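Local coordinates for hydrogenase expression/formation protein (HypB) (Archaeoglobus fulgidus, PDB 2WSM), which is a nickel- and zinc-binding GTPase of the G3E family that dimerises in a GTP-dependent manner and probably serves the maturation of hydrogenases, at residues V139-G142 / D143-E147; L11-N14 / K15-E19. One frame throughout, in Å; residues are numbered along the deposited sequence.

Contact 1. Residues V139-G142 / D143-E147; sequences VTEG and DDVVE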
# COMPACT_ATOMS: atom_id res chain seq x y z
N VAL A 139 11.80 15.87 2.11
CA VAL A 139 13.20 15.46 2.08
C VAL A 139 13.64 14.83 3.40
O VAL A 139 14.63 14.11 3.44
CB VAL A 139 14.18 16.62 1.74
CG1 VAL A 139 13.98 17.11 0.32
CG2 VAL A 139 14.07 17.76 2.76
N THR A 140 12.89 15.11 4.46
CA THR A 140 13.21 14.57 5.78
C THR A 140 12.90 13.09 5.86
O THR A 140 13.24 12.44 6.85
CB THR A 140 12.43 15.31 6.89
OG1 THR A 140 11.03 15.08 6.72
CG2 THR A 140 12.69 16.81 6.82
N GLU A 141 12.28 12.55 4.82
CA GLU A 141 11.93 11.13 4.79
C GLU A 141 13.09 10.27 4.27
O GLU A 141 13.03 9.04 4.33
CB GLU A 141 10.68 10.90 3.94
CG GLU A 141 9.41 11.48 4.55
CD GLU A 141 8.24 11.47 3.58
OE1 GLU A 141 7.86 10.38 3.10
OE2 GLU A 141 7.69 12.56 3.31
N GLY A 142 14.14 10.92 3.79
CA GLY A 142 15.24 10.20 3.17
C GLY A 142 15.15 10.27 1.66
O GLY A 142 14.06 10.16 1.09
N ASP A 143 16.29 10.46 1.00
CA ASP A 143 16.31 10.63 -0.45
C ASP A 143 16.22 9.32 -1.24
O ASP A 143 16.31 9.33 -2.47
CB ASP A 143 17.52 11.46 -0.89
CG ASP A 143 18.83 10.90 -0.37
OD1 ASP A 143 18.99 9.67 -0.38
OD2 ASP A 143 19.70 11.70 0.03
N ASP A 144 16.05 8.20 -0.54
CA ASP A 144 15.79 6.92 -1.20
C ASP A 144 14.32 6.51 -1.10
O ASP A 144 13.94 5.41 -1.50
CB ASP A 144 16.66 5.83 -0.57
CG ASP A 144 16.31 5.58 0.88
OD1 ASP A 144 15.76 6.49 1.53
OD2 ASP A 144 16.59 4.47 1.37
N VAL A 145 13.49 7.39 -0.56
CA VAL A 145 12.06 7.12 -0.39
C VAL A 145 11.33 6.96 -1.73
O VAL A 145 10.41 6.16 -1.84
CB VAL A 145 11.38 8.20 0.47
CG1 VAL A 145 11.50 9.55 -0.20
CG2 VAL A 145 9.91 7.85 0.75
N VAL A 146 11.74 7.70 -2.75
CA VAL A 146 11.12 7.53 -4.05
C VAL A 146 11.45 6.15 -4.62
O VAL A 146 10.56 5.42 -5.06
CB VAL A 146 11.54 8.61 -5.06
CG1 VAL A 146 10.99 8.29 -6.44
CG2 VAL A 146 11.07 9.99 -4.59
N GLU A 147 12.72 5.78 -4.60
CA GLU A 147 13.12 4.51 -5.19
C GLU A 147 12.60 3.30 -4.41
O GLU A 147 12.41 2.23 -4.98
CB GLU A 147 14.63 4.44 -5.42
CG GLU A 147 15.49 4.45 -4.17
CD GLU A 147 16.97 4.30 -4.50
OE1 GLU A 147 17.81 4.86 -3.77
OE2 GLU A 147 17.29 3.61 -5.49
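The flat peptide of G142 is met from out of its plane: V145 N stands above it, 57° out of the carbonyl plane, and donates to G142 O at 3.3 Å with a fairly straight N-H (157°). This bond closes a type I beta turn from G142 to V145, with D143 and D144 at the corners. D144 CG sits between its backbone N and carbonyl carbon (chi1 64°), which turns the carboxylate back and puts OD1 3.8 Å from G142 C. V145 CB lies 3.4 Å from G142 O; its CG1 is placed still nearer, too near to be trusted. The other methyl, V145 CG2, crosses the end of E141 and meets OE1 at 4.0 Å. That glutamate is anchored elsewhere, for OE2 accepts a hydrogen bond from S138 N. D143 OD2 likewise accepts one from D173 N, outside the turn. The backbone angles of G142 suit a residue without a side chain. Before the turn, one 3-10 bond links G142 N to V139 O (3.2 Å). The piece carries the chain out of strand 132-138 into helix 145-148, with D143 and V145 against M177 of helix 174-184 and E141 against A38 and S41 of the probable P-loop.

Contact 2. Residues L11-N14 / K15-E19; sequences LAEN and KRLAE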
# COMPACT_ATOMS: atom_id res chain seq x y z
N LEU A 11 -11.71 -5.23 -4.66
CA LEU A 11 -11.50 -4.11 -5.57
C LEU A 11 -12.67 -3.90 -6.53
O LEU A 11 -12.86 -2.81 -7.05
CB LEU A 11 -10.21 -4.31 -6.36
CG LEU A 11 -8.91 -4.35 -5.56
CD1 LEU A 11 -7.75 -4.79 -6.44
CD2 LEU A 11 -8.63 -3.00 -4.91
N ALA A 12 -13.44 -4.96 -6.75
CA ALA A 12 -14.56 -4.91 -7.69
C ALA A 12 -15.63 -3.92 -7.25
O ALA A 12 -16.13 -3.13 -8.06
CB ALA A 12 -15.16 -6.29 -7.89
N GLU A 13 -15.99 -3.96 -5.97
CA GLU A 13 -16.97 -3.00 -5.45
C GLU A 13 -16.39 -1.59 -5.47
O GLU A 13 -17.11 -0.62 -5.72
CB GLU A 13 -17.44 -3.40 -4.05
CG GLU A 13 -18.65 -2.60 -3.55
CD GLU A 13 -19.86 -2.72 -4.47
OE1 GLU A 13 -19.91 -3.68 -5.27
OE2 GLU A 13 -20.77 -1.86 -4.39
N ASN A 14 -15.09 -1.47 -5.20
CA ASN A 14 -14.43 -0.17 -5.26
C ASN A 14 -14.52 0.44 -6.65
O ASN A 14 -14.86 1.61 -6.80
CB ASN A 14 -12.96 -0.26 -4.83
CG ASN A 14 -12.36 1.11 -4.53
OD1 ASN A 14 -12.63 1.70 -3.49
ND2 ASN A 14 -11.54 1.61 -5.44
N LYS A 15 -14.20 -0.36 -7.67
CA LYS A 15 -14.24 0.09 -9.06
C LYS A 15 -15.62 0.62 -9.43
O LYS A 15 -15.76 1.64 -10.12
CB LYS A 15 -13.84 -1.05 -9.99
CG LYS A 15 -12.45 -1.57 -9.73
CD LYS A 15 -12.05 -2.65 -10.73
CE LYS A 15 -10.61 -3.09 -10.50
NZ LYS A 15 -10.18 -4.14 -11.46
N ARG A 16 -16.64 -0.09 -8.95
CA ARG A 16 -18.03 0.26 -9.19
C ARG A 16 -18.35 1.63 -8.58
O ARG A 16 -18.83 2.53 -9.26
CB ARG A 16 -18.91 -0.83 -8.59
CG ARG A 16 -20.39 -0.74 -8.90
CD ARG A 16 -21.14 -1.82 -8.14
NE ARG A 16 -22.59 -1.70 -8.29
CZ ARG A 16 -23.35 -0.86 -7.60
NH1 ARG A 16 -22.81 -0.06 -6.70
NH2 ARG A 16 -24.66 -0.83 -7.81
N LEU A 17 -18.09 1.78 -7.29
CA LEU A 17 -18.32 3.06 -6.62
C LEU A 17 -17.41 4.16 -7.18
O LEU A 17 -17.80 5.32 -7.27
CB LEU A 17 -18.14 2.92 -5.11
CG LEU A 17 -19.12 1.94 -4.44
CD1 LEU A 17 -18.88 1.82 -2.93
CD2 LEU A 17 -20.56 2.34 -4.72
N ALA A 18 -16.20 3.78 -7.59
CA ALA A 18 -15.26 4.74 -8.17
C ALA A 18 -15.83 5.40 -9.43
O ALA A 18 -15.64 6.60 -9.65
CB ALA A 18 -13.94 4.08 -8.47
N GLU A 19 -16.52 4.61 -10.24
CA GLU A 19 -17.14 5.10 -11.46
C GLU A 19 -18.28 6.05 -11.11
O GLU A 19 -18.47 7.07 -11.78
CB GLU A 19 -17.68 3.94 -12.30
CG GLU A 19 -18.56 4.37 -13.48
CD GLU A 19 -19.37 3.21 -14.08
OE1 GLU A 19 -19.46 2.14 -13.44
OE2 GLU A 19 -19.92 3.39 -15.19
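N14 O receives A18 N at 2.7 Å, the shortest of the four backbone bonds between 11-14 and 15-19. The methyl of A18 crowds the same oxygen, with CB 3.1 Å from N14 O. K15 N reaches L11 O at 2.9 Å, and L17 N donates to E13 O at 3.0 Å, almost perfectly straight (176°); R16 N to A12 O is the fourth. E13 CG stands opposite the backbone N, and the chain then bends at chi2 (58°), which brings the carboxylate alongside R16, both side chains pointing the same way. The two flat groups are only 21° from parallel, yet the oxygen lies well off the guanidinium plane: E13 OE2 and R16 NH1, 3.6 Å apart, form a salt bridge of charges alone, with no N-H aimed at the oxygen. E13 OE1 leans on the aliphatic part of the arginine, 3.6 Å from R16 CD. L17 joins this row, its CG against E13 O and its CD2 in plane at the edge of the R16 guanidinium. With CG beside its backbone N, K15 sets CG 3.0 Å from L11 O, and the chain, extended from there, passes CE 4.3 Å from L11 CB. The polar end of N14 finds its partners outside the helix: OD1 takes a bond from A96 N and ND2 gives one to D127 O, so both ends of this buried amide are satisfied. L17 and A18 rest on A96 as well. Exposed charged residues on one side and buried N14, L17 and A18 on the other mark an amphipathic alpha helix, here the opening turns of helix 12-28, laid against the start of helix 96-100 and the loop around D127.

Contact 2 comes first along the chain and contact 1 much later; their centres are 32 Å apart and their nearest atoms about 21 Å, so they do not touch. They lie in different parts of one alpha/beta domain built on a seven-stranded parallel sheet. Contact 2 begins helix 12-28, which leads to strand 31-37, while contact 1 follows strand 132-138, the neighbour of 31-37 in the sheet. The adjoining strands thus give the two an indirect connection. Strand 31-37 runs into the probable P-loop, beside which E141 of contact 1 lies; contact 2 instead packs the N-terminal helix against helix 96-100.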